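Local coordinates for protein fructokinase (Vibrio cholerae serotype O1, PDB 5EYN) that phosphorylates fructose with ATP as the phosphate donor, as a fructokinase of the PfkB carbohydrate kinase family that binds calcium, at residues A[312-315]-A[316-319]; A[75-78]-A[79-83]; A[132-135]-A[136-139]; A[201-204]-A[205-208]. All blocks are in the same frame, centred on the assembly; numbering follows the deposited sequence.

Contact 1 of 4, residues A[312-315]-A[316-319]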
ATOM      1  N   LEU A 312      22.354  -7.834   5.614  1.00 10.62           N
ATOM      2  CA  LEU A 312      23.421  -7.449   4.692  1.00 10.61           C
ATOM      3  C   LEU A 312      24.713  -7.296   5.502  1.00 10.34           C
ATOM      4  O   LEU A 312      24.761  -6.512   6.449  1.00 11.28           O
ATOM      5  CB  LEU A 312      23.068  -6.156   3.963  1.00 10.15           C
ATOM      6  CG  LEU A 312      21.894  -6.266   2.996  1.00 10.27           C
ATOM      7  CD1 LEU A 312      21.529  -4.893   2.466  1.00 10.44           C
ATOM      8  CD2 LEU A 312      22.259  -7.196   1.855  1.00 11.06           C
ATOM      9  N   PRO A 313      25.769  -8.037   5.125  1.00 10.94           N
ATOM     10  CA  PRO A 313      26.909  -8.139   6.045  1.00 10.38           C
ATOM     11  C   PRO A 313      27.886  -6.984   5.952  1.00 11.13           C
ATOM     12  O   PRO A 313      28.018  -6.314   4.919  1.00 11.57           O
ATOM     13  CB  PRO A 313      27.590  -9.440   5.606  1.00 10.70           C
ATOM     14  CG  PRO A 313      27.283  -9.543   4.145  1.00 11.50           C
ATOM     15  CD  PRO A 313      25.862  -9.023   4.036  1.00 10.46           C
ATOM     16  N   ASN A 314      28.595  -6.747   7.042  1.00 11.73           N
ATOM     17  CA  ASN A 314      29.811  -5.949   6.988  1.00 11.89           C
ATOM     18  C   ASN A 314      30.990  -6.851   6.674  1.00 11.44           C
ATOM     19  O   ASN A 314      30.855  -8.073   6.567  1.00 11.47           O
ATOM     20  CB  ASN A 314      30.027  -5.144   8.287  1.00 13.39           C
ATOM     21  CG  ASN A 314      30.038  -5.996   9.545  1.00 14.77           C
ATOM     22  OD1 ASN A 314      30.384  -7.180   9.538  1.00 15.44           O
ATOM     23  ND2 ASN A 314      29.666  -5.370  10.652  1.00 16.93           N
ATOM     24  N   GLN A 315      32.164  -6.263   6.524  1.00 12.81           N
ATOM     25  CA  GLN A 315      33.326  -7.045   6.164  1.00 13.10           C
ATOM     26  C   GLN A 315      33.710  -8.064   7.241  1.00 12.75           C
ATOM     27  O   GLN A 315      34.088  -9.176   6.907  1.00 13.17           O
ATOM     28  CB  GLN A 315      34.502  -6.146   5.849  1.00 13.39           C
ATOM     29  CG  GLN A 315      34.362  -5.450   4.509  1.00 13.77           C
ATOM     30  CD  GLN A 315      35.634  -4.792   4.055  1.00 15.35           C
ATOM     31  OE1 GLN A 315      36.728  -5.168   4.467  1.00 16.54           O
ATOM     32  NE2 GLN A 315      35.505  -3.807   3.184  1.00 15.73           N
ATOM     33  N   ALA A 316      33.595  -7.707   8.522  1.00 12.59           N
ATOM     34  CA  ALA A 316      33.954  -8.647   9.577  1.00 13.07           C
ATOM     35  C   ALA A 316      33.100  -9.900   9.485  1.00 12.29           C
ATOM     36  O   ALA A 316      33.607 -11.011   9.593  1.00 13.21           O
ATOM     37  CB  ALA A 316      33.821  -8.009  10.962  1.00 14.04           C
ATOM     38  N   ALA A 317      31.802  -9.731   9.254  1.00 11.95           N
ATOM     39  CA  ALA A 317      30.908 -10.880   9.155  1.00 11.72           C
ATOM     40  C   ALA A 317      31.205 -11.675   7.903  1.00 11.69           C
ATOM     41  O   ALA A 317      31.186 -12.904   7.912  1.00 12.52           O
ATOM     42  CB  ALA A 317      29.442 -10.429   9.162  1.00 12.07           C
ATOM     43  N   LEU A 318      31.419 -10.977   6.789  1.00 11.79           N
ATOM     44  CA  LEU A 318      31.645 -11.662   5.527  1.00 12.17           C
ATOM     45  C   LEU A 318      32.941 -12.461   5.541  1.00 12.34           C
ATOM     46  O   LEU A 318      32.968 -13.624   5.156  1.00 13.23           O
ATOM     47  CB  LEU A 318      31.646 -10.678   4.366  1.00 12.82           C
ATOM     48  CG  LEU A 318      31.870 -11.303   2.985  1.00 12.48           C
ATOM     49  CD1 LEU A 318      30.752 -12.247   2.614  1.00 14.05           C
ATOM     50  CD2 LEU A 318      31.994 -10.217   1.954  1.00 13.40           C
ATOM     51  N   TYR A 319      34.019 -11.840   5.993  1.00 12.90           N
ATOM     52  CA  TYR A 319      35.282 -12.549   6.087  1.00 15.16           C
ATOM     53  C   TYR A 319      35.169 -13.785   6.980  1.00 14.79           C
ATOM     54  O   TYR A 319      35.689 -14.843   6.649  1.00 16.27           O
ATOM     55  CB  TYR A 319      36.390 -11.618   6.589  1.00 16.23           C
ATOM     56  CG  TYR A 319      37.029 -10.757   5.523  1.00 18.32           C
ATOM     57  CD1 TYR A 319      37.645 -11.327   4.420  1.00 20.93           C
ATOM     58  CD2 TYR A 319      37.058  -9.367   5.639  1.00 19.40           C
ATOM     59  CE1 TYR A 319      38.261 -10.538   3.453  1.00 21.21           C
ATOM     60  CE2 TYR A 319      37.676  -8.572   4.674  1.00 20.29           C
ATOM     61  CZ  TYR A 319      38.271  -9.168   3.593  1.00 20.17           C
ATOM     62  OH  TYR A 319      38.880  -8.373   2.642  1.00 20.78           O
TER
HETATM   63  O   HOH W   1      38.614  -5.650   2.475  1.00 25.07           O

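Contact 2 of 4, residues A[75-78]-A[79-83]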
ATOM      1  N   PHE A  75      10.601   7.089   5.734  1.00 11.98           N
ATOM      2  CA  PHE A  75      11.262   5.945   6.352  1.00 11.64           C
ATOM      3  C   PHE A  75      12.399   5.448   5.465  1.00 10.88           C
ATOM      4  O   PHE A  75      13.455   5.080   5.958  1.00 10.63           O
ATOM      5  CB  PHE A  75      10.239   4.844   6.595  1.00 11.50           C
ATOM      6  CG  PHE A  75      10.820   3.539   7.061  1.00 12.12           C
ATOM      7  CD1 PHE A  75      11.366   3.410   8.326  1.00 13.37           C
ATOM      8  CD2 PHE A  75      10.789   2.432   6.237  1.00 13.80           C
ATOM      9  CE1 PHE A  75      11.871   2.197   8.746  1.00 15.10           C
ATOM     10  CE2 PHE A  75      11.281   1.215   6.663  1.00 15.32           C
ATOM     11  CZ  PHE A  75      11.829   1.104   7.917  1.00 16.42           C
ATOM     12  N   MET A  76      12.199   5.450   4.153  1.00 10.52           N
ATOM     13  CA  MET A  76      13.269   5.019   3.254  1.00  9.45           C
ATOM     14  C   MET A  76      14.415   6.036   3.204  1.00 10.43           C
ATOM     15  O   MET A  76      15.590   5.656   3.172  1.00 10.62           O
ATOM     16  CB  MET A  76      12.751   4.681   1.849  1.00  9.59           C
ATOM     17  CG  MET A  76      11.854   3.437   1.855  1.00 11.06           C
ATOM     18  SD  MET A  76      12.589   2.012   2.688  1.00 11.27           S
ATOM     19  CE  MET A  76      14.006   1.707   1.688  1.00 11.00           C
ATOM     20  N   GLN A  77      14.084   7.326   3.218  1.00 10.27           N
ATOM     21  CA  GLN A  77      15.125   8.345   3.344  1.00 12.79           C
ATOM     22  C   GLN A  77      15.924   8.132   4.622  1.00 12.69           C
ATOM     23  O   GLN A  77      17.161   8.193   4.611  1.00 12.87           O
ATOM     24  CB  GLN A  77      14.515   9.744   3.355  1.00 14.98           C
ATOM     25  CG  GLN A  77      15.526  10.867   3.519  1.00 20.54           C
ATOM     26  CD  GLN A  77      14.862  12.226   3.679  1.00 24.13           C
ATOM     27  OE1 GLN A  77      13.875  12.370   4.406  1.00 25.36           O
ATOM     28  NE2 GLN A  77      15.393  13.228   2.986  1.00 25.79           N
ATOM     29  N   GLN A  78      15.223   7.909   5.725  1.00 12.97           N
ATOM     30  CA  GLN A  78      15.886   7.703   7.016  1.00 14.08           C
ATOM     31  C   GLN A  78      16.790   6.475   6.967  1.00 12.90           C
ATOM     32  O   GLN A  78      17.898   6.472   7.507  1.00 13.69           O
ATOM     33  CB  GLN A  78      14.851   7.522   8.136  1.00 15.90           C
ATOM     34  CG  GLN A  78      15.468   7.459   9.531  1.00 19.04           C
ATOM     35  CD  GLN A  78      16.203   8.735   9.866  1.00 22.81           C
ATOM     36  OE1 GLN A  78      15.621   9.819   9.845  1.00 24.88           O
ATOM     37  NE2 GLN A  78      17.491   8.620  10.157  1.00 23.88           N
ATOM     38  N   THR A  79      16.300   5.420   6.332  1.00 10.79           N
ATOM     39  CA  THR A  79      17.051   4.184   6.235  1.00 11.20           C
ATOM     40  C   THR A  79      18.349   4.413   5.460  1.00 10.87           C
ATOM     41  O   THR A  79      19.430   4.027   5.905  1.00 11.21           O
ATOM     42  CB  THR A  79      16.223   3.067   5.558  1.00 11.31           C
ATOM     43  OG1 THR A  79      15.077   2.741   6.360  1.00 12.20           O
ATOM     44  CG2 THR A  79      17.055   1.813   5.335  1.00 13.38           C
ATOM     45  N   LEU A  80      18.257   5.039   4.290  1.00 11.10           N
ATOM     46  CA  LEU A  80      19.462   5.302   3.512  1.00 11.73           C
ATOM     47  C   LEU A  80      20.438   6.192   4.292  1.00 12.52           C
ATOM     48  O   LEU A  80      21.652   5.971   4.264  1.00 12.71           O
ATOM     49  CB  LEU A  80      19.120   5.927   2.161  1.00 12.06           C
ATOM     50  CG  LEU A  80      18.338   5.000   1.236  1.00 12.87           C
ATOM     51  CD1 LEU A  80      18.124   5.709  -0.073  1.00 14.55           C
ATOM     52  CD2 LEU A  80      19.014   3.671   1.003  1.00 13.33           C
ATOM     53  N   THR A  81      19.907   7.191   4.986  1.00 13.28           N
ATOM     54  CA  THR A  81      20.727   8.069   5.819  1.00 14.75           C
ATOM     55  C   THR A  81      21.450   7.261   6.887  1.00 14.70           C
ATOM     56  O   THR A  81      22.678   7.367   7.050  1.00 16.17           O
ATOM     57  CB  THR A  81      19.858   9.135   6.508  1.00 16.72           C
ATOM     58  OG1 THR A  81      19.325  10.027   5.516  1.00 17.87           O
ATOM     59  CG2 THR A  81      20.666   9.932   7.517  1.00 18.44           C
ATOM     60  N   ASP A  82      20.691   6.451   7.619  1.00 15.43           N
ATOM     61  CA  ASP A  82      21.255   5.630   8.681  1.00 16.01           C
ATOM     62  C   ASP A  82      22.369   4.752   8.137  1.00 15.61           C
ATOM     63  O   ASP A  82      23.370   4.528   8.813  1.00 15.73           O
ATOM     64  CB  ASP A  82      20.191   4.717   9.297  1.00 17.24           C
ATOM     65  CG  ASP A  82      19.189   5.452  10.164  1.00 20.44           C
ATOM     66  OD1 ASP A  82      18.194   4.808  10.553  1.00 22.15           O
ATOM     67  OD2 ASP A  82      19.377   6.653  10.442  1.00 21.13           O
ATOM     68  N   GLU A  83      22.174   4.243   6.920  1.00 14.60           N
ATOM     69  CA  GLU A  83      23.084   3.278   6.315  1.00 14.00           C
ATOM     70  C   GLU A  83      24.265   3.929   5.595  1.00 13.94           C
ATOM     71  O   GLU A  83      25.078   3.228   5.007  1.00 13.25           O
ATOM     72  CB  GLU A  83      22.324   2.355   5.357  1.00 12.49           C
ATOM     73  CG  GLU A  83      21.262   1.501   6.035  1.00 13.02           C
ATOM     74  CD  GLU A  83      21.835   0.406   6.917  1.00 13.85           C
ATOM     75  OE1 GLU A  83      21.054  -0.188   7.699  1.00 15.68           O
ATOM     76  OE2 GLU A  83      23.054   0.129   6.831  1.00 13.71           O
TER

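Contact 3 of 4, residues A[132-135]-A[136-139]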
ATOM      1  N   SER A 132      24.982  14.421 -11.685  1.00 12.96           N
ATOM      2  CA  SER A 132      26.166  14.464 -12.523  1.00 13.82           C
ATOM      3  C   SER A 132      27.006  13.219 -12.265  1.00 13.32           C
ATOM      4  O   SER A 132      27.237  12.837 -11.113  1.00 14.63           O
ATOM      5  CB  SER A 132      26.978  15.722 -12.231  1.00 18.71           C
ATOM      6  OG  SER A 132      27.462  15.676 -10.900  1.00 24.39           O
ATOM      7  N   PHE A 133      27.437  12.592 -13.358  1.00 12.56           N
ATOM      8  CA  PHE A 133      28.244  11.388 -13.309  1.00 13.67           C
ATOM      9  C   PHE A 133      29.674  11.724 -13.701  1.00 14.64           C
ATOM     10  O   PHE A 133      29.935  12.729 -14.369  1.00 16.31           O
ATOM     11  CB  PHE A 133      27.717  10.347 -14.297  1.00 11.66           C
ATOM     12  CG  PHE A 133      26.335   9.833 -13.999  1.00 11.00           C
ATOM     13  CD1 PHE A 133      25.877   9.666 -12.701  1.00 10.78           C
ATOM     14  CD2 PHE A 133      25.492   9.501 -15.048  1.00 11.12           C
ATOM     15  CE1 PHE A 133      24.605   9.162 -12.468  1.00 10.83           C
ATOM     16  CE2 PHE A 133      24.242   8.998 -14.814  1.00 10.75           C
ATOM     17  CZ  PHE A 133      23.794   8.841 -13.522  1.00 10.88           C
ATOM     18  N   GLN A 134      30.594  10.851 -13.316  1.00 15.10           N
ATOM     19  CA  GLN A 134      31.992  11.037 -13.652  1.00 16.19           C
ATOM     20  C   GLN A 134      32.601   9.736 -14.151  1.00 15.23           C
ATOM     21  O   GLN A 134      32.127   8.646 -13.824  1.00 14.17           O
ATOM     22  CB  GLN A 134      32.757  11.527 -12.423  1.00 20.41           C
ATOM     23  CG  GLN A 134      32.241  12.855 -11.893  1.00 24.47           C
ATOM     24  CD  GLN A 134      33.025  13.358 -10.701  1.00 28.75           C
ATOM     25  OE1 GLN A 134      34.238  13.540 -10.774  1.00 30.57           O
ATOM     26  NE2 GLN A 134      32.329  13.593  -9.594  1.00 30.55           N
ATOM     27  N   LYS A 135      33.671   9.866 -14.921  1.00 15.19           N
ATOM     28  CA  LYS A 135      34.404   8.727 -15.440  1.00 15.40           C
ATOM     29  C   LYS A 135      34.734   7.737 -14.318  1.00 14.24           C
ATOM     30  O   LYS A 135      35.128   8.126 -13.215  1.00 15.14           O
ATOM     31  CB  LYS A 135      35.680   9.214 -16.122  1.00 17.62           C
ATOM     32  CG  LYS A 135      36.472   8.132 -16.810  1.00 20.87           C
ATOM     33  CD  LYS A 135      37.747   8.720 -17.406  1.00 23.18           C
ATOM     34  CE  LYS A 135      38.689   7.640 -17.903  1.00 26.21           C
ATOM     35  NZ  LYS A 135      38.112   6.850 -19.019  1.00 28.45           N
ATOM     36  N   GLY A 136      34.540   6.449 -14.587  1.00 13.73           N
ATOM     37  CA  GLY A 136      34.912   5.407 -13.650  1.00 13.48           C
ATOM     38  C   GLY A 136      33.853   5.078 -12.609  1.00 12.89           C
ATOM     39  O   GLY A 136      33.995   4.115 -11.865  1.00 13.33           O
ATOM     40  N   GLU A 137      32.788   5.861 -12.541  1.00 11.31           N
ATOM     41  CA  GLU A 137      31.694   5.536 -11.647  1.00 10.80           C
ATOM     42  C   GLU A 137      30.881   4.379 -12.204  1.00 10.34           C
ATOM     43  O   GLU A 137      30.967   4.045 -13.387  1.00 10.68           O
ATOM     44  CB  GLU A 137      30.804   6.757 -11.412  1.00 11.68           C
ATOM     45  CG  GLU A 137      31.492   7.851 -10.602  1.00 13.50           C
ATOM     46  CD  GLU A 137      30.593   9.048 -10.339  1.00 14.19           C
ATOM     47  OE1 GLU A 137      29.623   9.255 -11.091  1.00 14.23           O
ATOM     48  OE2 GLU A 137      30.869   9.797  -9.384  1.00 18.06           O
ATOM     49  N   TRP A 138      30.076   3.790 -11.330  1.00  9.79           N
ATOM     50  CA  TRP A 138      29.146   2.728 -11.697  1.00  8.87           C
ATOM     51  C   TRP A 138      27.719   3.231 -11.559  1.00  8.15           C
ATOM     52  O   TRP A 138      27.424   4.069 -10.711  1.00  8.67           O
ATOM     53  CB  TRP A 138      29.334   1.492 -10.792  1.00  8.27           C
ATOM     54  CG  TRP A 138      30.514   0.687 -11.158  1.00  9.05           C
ATOM     55  CD1 TRP A 138      31.806   0.902 -10.796  1.00 10.52           C
ATOM     56  CD2 TRP A 138      30.513  -0.469 -11.992  1.00  9.70           C
ATOM     57  NE1 TRP A 138      32.616  -0.055 -11.361  1.00 10.21           N
ATOM     58  CE2 TRP A 138      31.842  -0.912 -12.098  1.00  9.31           C
ATOM     59  CE3 TRP A 138      29.514  -1.174 -12.669  1.00  9.51           C
ATOM     60  CZ2 TRP A 138      32.201  -2.012 -12.858  1.00 10.04           C
ATOM     61  CZ3 TRP A 138      29.872  -2.270 -13.427  1.00 10.59           C
ATOM     62  CH2 TRP A 138      31.206  -2.674 -13.521  1.00 10.85           C
ATOM     63  N   LEU A 139      26.847   2.696 -12.405  1.00  7.86           N
ATOM     64  CA  LEU A 139      25.409   2.889 -12.283  1.00  7.93           C
ATOM     65  C   LEU A 139      24.760   1.516 -12.317  1.00  7.82           C
ATOM     66  O   LEU A 139      24.995   0.751 -13.250  1.00  8.16           O
ATOM     67  CB  LEU A 139      24.879   3.731 -13.446  1.00  7.88           C
ATOM     68  CG  LEU A 139      23.359   3.887 -13.527  1.00  7.78           C
ATOM     69  CD1 LEU A 139      22.841   4.699 -12.372  1.00  8.20           C
ATOM     70  CD2 LEU A 139      22.990   4.544 -14.852  1.00  9.42           C
TER
HETATM   71  O   HOH W   2      29.421  12.115  -9.703  1.00 22.09           O

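Contact 4 of 4, residues A[201-204]-A[205-208]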
ATOM      1  N   LYS A 201      23.378  -9.367 -14.369  1.00  8.72           N
ATOM      2  CA  LYS A 201      23.124 -10.479 -13.461  1.00  8.46           C
ATOM      3  C   LYS A 201      21.696 -10.943 -13.688  1.00  9.19           C
ATOM      4  O   LYS A 201      20.768 -10.130 -13.664  1.00  8.77           O
ATOM      5  CB  LYS A 201      23.328 -10.039 -12.014  1.00 10.73           C
ATOM      6  CG  LYS A 201      23.076 -11.139 -10.974  1.00 13.18           C
ATOM      7  CD  LYS A 201      21.583 -11.289 -10.632  1.00 15.78           C
ATOM      8  CE  LYS A 201      21.309 -11.890  -9.285  1.00 20.00           C
ATOM      9  NZ  LYS A 201      19.916 -11.642  -8.862  1.00 20.21           N
ATOM     10  N   PHE A 202      21.557 -12.242 -13.935  1.00  8.84           N
ATOM     11  CA  PHE A 202      20.266 -12.892 -14.100  1.00  8.84           C
ATOM     12  C   PHE A 202      20.157 -13.973 -13.049  1.00  9.67           C
ATOM     13  O   PHE A 202      21.151 -14.603 -12.730  1.00 10.44           O
ATOM     14  CB  PHE A 202      20.174 -13.659 -15.427  1.00  9.11           C
ATOM     15  CG  PHE A 202      20.377 -12.848 -16.681  1.00  8.99           C
ATOM     16  CD1 PHE A 202      19.307 -12.235 -17.305  1.00 10.17           C
ATOM     17  CD2 PHE A 202      21.611 -12.808 -17.288  1.00  9.27           C
ATOM     18  CE1 PHE A 202      19.473 -11.552 -18.493  1.00 10.70           C
ATOM     19  CE2 PHE A 202      21.782 -12.131 -18.489  1.00 10.37           C
ATOM     20  CZ  PHE A 202      20.711 -11.495 -19.082  1.00 10.41           C
ATOM     21  N   SER A 203      18.954 -14.270 -12.581  1.00 10.51           N
ATOM     22  CA  SER A 203      18.727 -15.585 -12.025  1.00 11.18           C
ATOM     23  C   SER A 203      18.597 -16.541 -13.204  1.00 12.04           C
ATOM     24  O   SER A 203      18.338 -16.126 -14.341  1.00 11.35           O
ATOM     25  CB  SER A 203      17.458 -15.636 -11.187  1.00 12.49           C
ATOM     26  OG  SER A 203      16.335 -15.622 -12.040  1.00 12.75           O
ATOM     27  N   GLU A 204      18.773 -17.825 -12.936  1.00 12.79           N
ATOM     28  CA  GLU A 204      18.636 -18.839 -13.974  1.00 15.49           C
ATOM     29  C   GLU A 204      17.273 -18.705 -14.645  1.00 14.65           C
ATOM     30  O   GLU A 204      17.148 -18.769 -15.867  1.00 14.19           O
ATOM     31  CB  GLU A 204      18.801 -20.230 -13.348  1.00 20.78           C
ATOM     32  CG  GLU A 204      18.601 -21.394 -14.289  1.00 26.40           C
ATOM     33  CD  GLU A 204      18.914 -22.730 -13.627  1.00 29.77           C
ATOM     34  OE1 GLU A 204      19.360 -22.729 -12.456  1.00 30.38           O
ATOM     35  OE2 GLU A 204      18.716 -23.772 -14.283  1.00 32.01           O
ATOM     36  N   GLU A 205      16.245 -18.513 -13.830  1.00 15.27           N
ATOM     37  CA  GLU A 205      14.891 -18.413 -14.342  1.00 15.59           C
ATOM     38  C   GLU A 205      14.714 -17.163 -15.221  1.00 14.47           C
ATOM     39  O   GLU A 205      14.106 -17.216 -16.272  1.00 15.00           O
ATOM     40  CB  GLU A 205      13.913 -18.413 -13.163  1.00 18.88           C
ATOM     41  CG  GLU A 205      13.880 -19.730 -12.357  1.00 22.20           C
ATOM     42  CD  GLU A 205      15.081 -19.975 -11.425  1.00 24.30           C
ATOM     43  OE1 GLU A 205      15.870 -19.048 -11.124  1.00 20.62           O
ATOM     44  OE2 GLU A 205      15.216 -21.138 -10.972  1.00 28.00           O
ATOM     45  N   GLU A 206      15.270 -16.041 -14.801  1.00 11.25           N
ATOM     46  CA  GLU A 206      15.138 -14.817 -15.573  1.00 10.63           C
ATOM     47  C   GLU A 206      15.844 -14.923 -16.925  1.00 10.25           C
ATOM     48  O   GLU A 206      15.354 -14.410 -17.923  1.00  9.56           O
ATOM     49  CB  GLU A 206      15.672 -13.638 -14.764  1.00  9.88           C
ATOM     50  CG  GLU A 206      14.749 -13.248 -13.640  1.00 10.16           C
ATOM     51  CD  GLU A 206      15.395 -12.356 -12.596  1.00 11.09           C
ATOM     52  OE1 GLU A 206      14.651 -11.593 -11.962  1.00 11.37           O
ATOM     53  OE2 GLU A 206      16.630 -12.423 -12.399  1.00 12.71           O
ATOM     54  N   LEU A 207      17.026 -15.521 -16.949  1.00 10.58           N
ATOM     55  CA  LEU A 207      17.766 -15.661 -18.194  1.00 11.10           C
ATOM     56  C   LEU A 207      16.940 -16.463 -19.171  1.00 12.53           C
ATOM     57  O   LEU A 207      16.790 -16.084 -20.329  1.00 12.41           O
ATOM     58  CB  LEU A 207      19.104 -16.350 -17.956  1.00 11.59           C
ATOM     59  CG  LEU A 207      19.878 -16.697 -19.224  1.00 12.16           C
ATOM     60  CD1 LEU A 207      20.196 -15.440 -20.002  1.00 12.46           C
ATOM     61  CD2 LEU A 207      21.149 -17.455 -18.890  1.00 12.83           C
ATOM     62  N   GLN A 208      16.377 -17.571 -18.702  1.00 13.83           N
ATOM     63  CA  GLN A 208      15.582 -18.421 -19.580  1.00 14.93           C
ATOM     64  C   GLN A 208      14.315 -17.723 -20.058  1.00 13.89           C
ATOM     65  O   GLN A 208      13.952 -17.823 -21.222  1.00 13.79           O
ATOM     66  CB  GLN A 208      15.255 -19.754 -18.900  1.00 17.09           C
ATOM     67  CG  GLN A 208      16.498 -20.603 -18.732  1.00 19.94           C
ATOM     68  CD  GLN A 208      16.239 -21.975 -18.149  1.00 23.06           C
ATOM     69  OE1 GLN A 208      15.113 -22.483 -18.164  1.00 25.58           O
ATOM     70  NE2 GLN A 208      17.295 -22.591 -17.639  1.00 23.70           N
TER
HETATM   71  O   HOH W   3      17.596 -10.986 -10.206  1.00 11.94           O

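Contact 1 of 4, residues A[312-315]-A[316-319]
Gln-315 and Tyr-319, one turn apart, run alongside each other in the same direction at the start of helix 315-322. The amide of Gln-315 is turned 73° from the tyrosine ring, and its OE1 comes within 3.5 Å of Tyr-319 CE2. A water at the ring edge, in its plane, joins the two ends: it donates to Gln-315 OE1 and lies 2.7 Å from Tyr-319 OH. The other end of the amide, NE2, is bound to the carbonyl of Leu-57, so both sides of the group are held. In the backbone, Tyr-319 N donates to Gln-315 O in an almost straight bond (172°).

Asn-314 is the N-cap. With CG set between the backbone N and the carbonyl carbon (chi1 55°), OD1 curls back to accept from Ala-317 N at 2.9 Å. Asn-314 O takes Leu-318 N, and Pro-313 CB rests 4.1 Å from Ala-317 CB. Trp-294 of helix 285-302 meets the Tyr-319 ring edge-to-face and also touches Leu-318. The Asn-314 carboxamide thus satisfies Ala-317 N, an amide of the first turn that has no helical carbonyl before it, while the water and Leu-57 fix the rotation of the glutamine amide.

Contact 2 of 4, residues A[75-78]-A[79-83]
Thr-79 packs its hydroxyl between the backbone and the ring of Phe-75, one turn earlier in helix 71-82. OG1 sits 3.9 Å above the plane of that ring, over its centre, and donates to Phe-75 O at 2.9 Å. Thr-79 N donates to the same oxygen, and the two donors arrive from opposite faces of the carbonyl plane. The ring reaches this place because its CG is anti to the backbone N (chi1 172°), which swings it along the helix toward the threonine. This is the close-packed side: Pro-43 of strand 38-44 touches Phe-75, Met-76 and Thr-79, and Met-309 lies against Met-76 and Thr-79. Lys-41 adds a cation-pi contact to the phenylalanine.

On the solvent side, where Gln-78, Thr-81 and Asp-82 are exposed, the contact rests on polar groups. Thr-81 repeats the pattern, its OG1 and N both donating to Gln-77 O, with the hydroxyl 39° out of the carbonyl plane. Gln-78, with CG anti to the backbone N and a bend at chi2 (61°), lays its amide along the helix to Asp-82, where NE2 donates to OD2 at 2.7 Å. Asp-82 OD2 lies in the plane of the Gln-78 amide, although the amide nitrogen meets it from above the carboxylate plane.

Two threonine hydroxyls are therefore satisfied by helix carbonyls already engaged by backbone amides, a common way for a helix to house this residue. On the exposed side, the short amide-carboxylate bond ties successive turns together and would probably be strengthened by the negative charge of Asp-82.

Contact 3 of 4, residues A[132-135]-A[136-139]
Glu-137 is carried back over Gln-134 by its torsions: CG stands anti to the carbonyl carbon (chi1 -69°) and the chain runs extended beyond it, so that the carboxylate arrives at the backbone of 133-134. There OE1 accepts from Gln-134 N at 2.9 Å, the donor standing well above the carboxylate plane. The same oxygen lies 3.4 Å from Phe-133 CA, and the phenylalanine side chain crosses that of Glu-137 at about a right angle.

The backbone closes the loop in the reverse sense. Glu-137 N donates to Gln-134 O at 3.1 Å, the bond of a type II beta turn from Gln-134 to Glu-137. Gly-136 takes its third position with positive phi (86°), where a CB would be jammed against Lys-135 O. Water 2 donates to Ser-132 O and to Glu-137 OE2 and accepts a longer bond from Gln-134 NE2, linking the chain before the turn to the Gln-134 and Glu-137 side chains. Further on, Phe-133 CZ approaches Leu-139 CD1 at 4.4 Å.

The strongest partner of Glu-137 lies outside the turn: OE2 forms a salt bridge with Arg-20. OE1 also accepts from Trp-22 NE1. The turn delivers the chain into strand 138-142 of the large sheet, between strands 21-24 and 168-172, while Met-162 of helix 151-165 packs against Phe-133, Glu-137 and Leu-139.

Contact 4 of 4, residues A[201-204]-A[205-208]
Glu-206 folds back over Ser-203 at the junction of strand 199-203 and helix 204-211. Its CB lies 3.4 Å from Ser-203 OG, and CG, anti to the carbonyl carbon (chi1 -73°), stays beside that oxygen at 3.3 Å. CD remains 3.4 Å from the same Ser-203 OG, and the chain ends with OE2 accepting from Ser-203 N at 3.0 Å, a nearly straight bond (170°) on the anti side of the carboxylate. Water 3 donates to OE2 and accepts from Lys-201 NZ, while OE1 takes the backbone N of Leu-175.

The pair is a capping box: Ser-203, the N-cap, accepts from Glu-206 N through OG at 3.0 Å, and the Glu-206 carboxylate accepts from the serine N in return. It marks the turn from a strand of the central sheet into the helix that follows, close to the bound ADP and with the Glu-206 side chain about 4 Å from the calcium ion.

On the buried side, Leu-207 CD1 stands over the face of the Phe-202 ring, 3.9 Å from its centroid, in a CH-pi contact. Phe-202 CB also meets Leu-207 CB at 3.8 Å, and the pair packs on strand 230-234 through Val-231 and Val-233.

How the contacts relate
From the N terminus the order is contact 2, contact 3, contact 4, contact 1. All four are local and in series, so none nests within or crosses another. Contact 2 joins turns of helix 71-82, in the beta-alpha-beta unit between strands 61-68 and 86-93. Contact 3 closes the turn leading into strand 138-142, and contact 4 the step from strand 199-203 to helix 204-211; both reach the same nine-stranded sheet, their centres 26 Å apart. Contact 1 joins the loop after helix 285-302 to the last helix, 315-322. Contacts 2 and 4 lie on opposite sides of the chain's centre, whereas contacts 1 and 2 approach to about 7 Å between nearest atoms without touching.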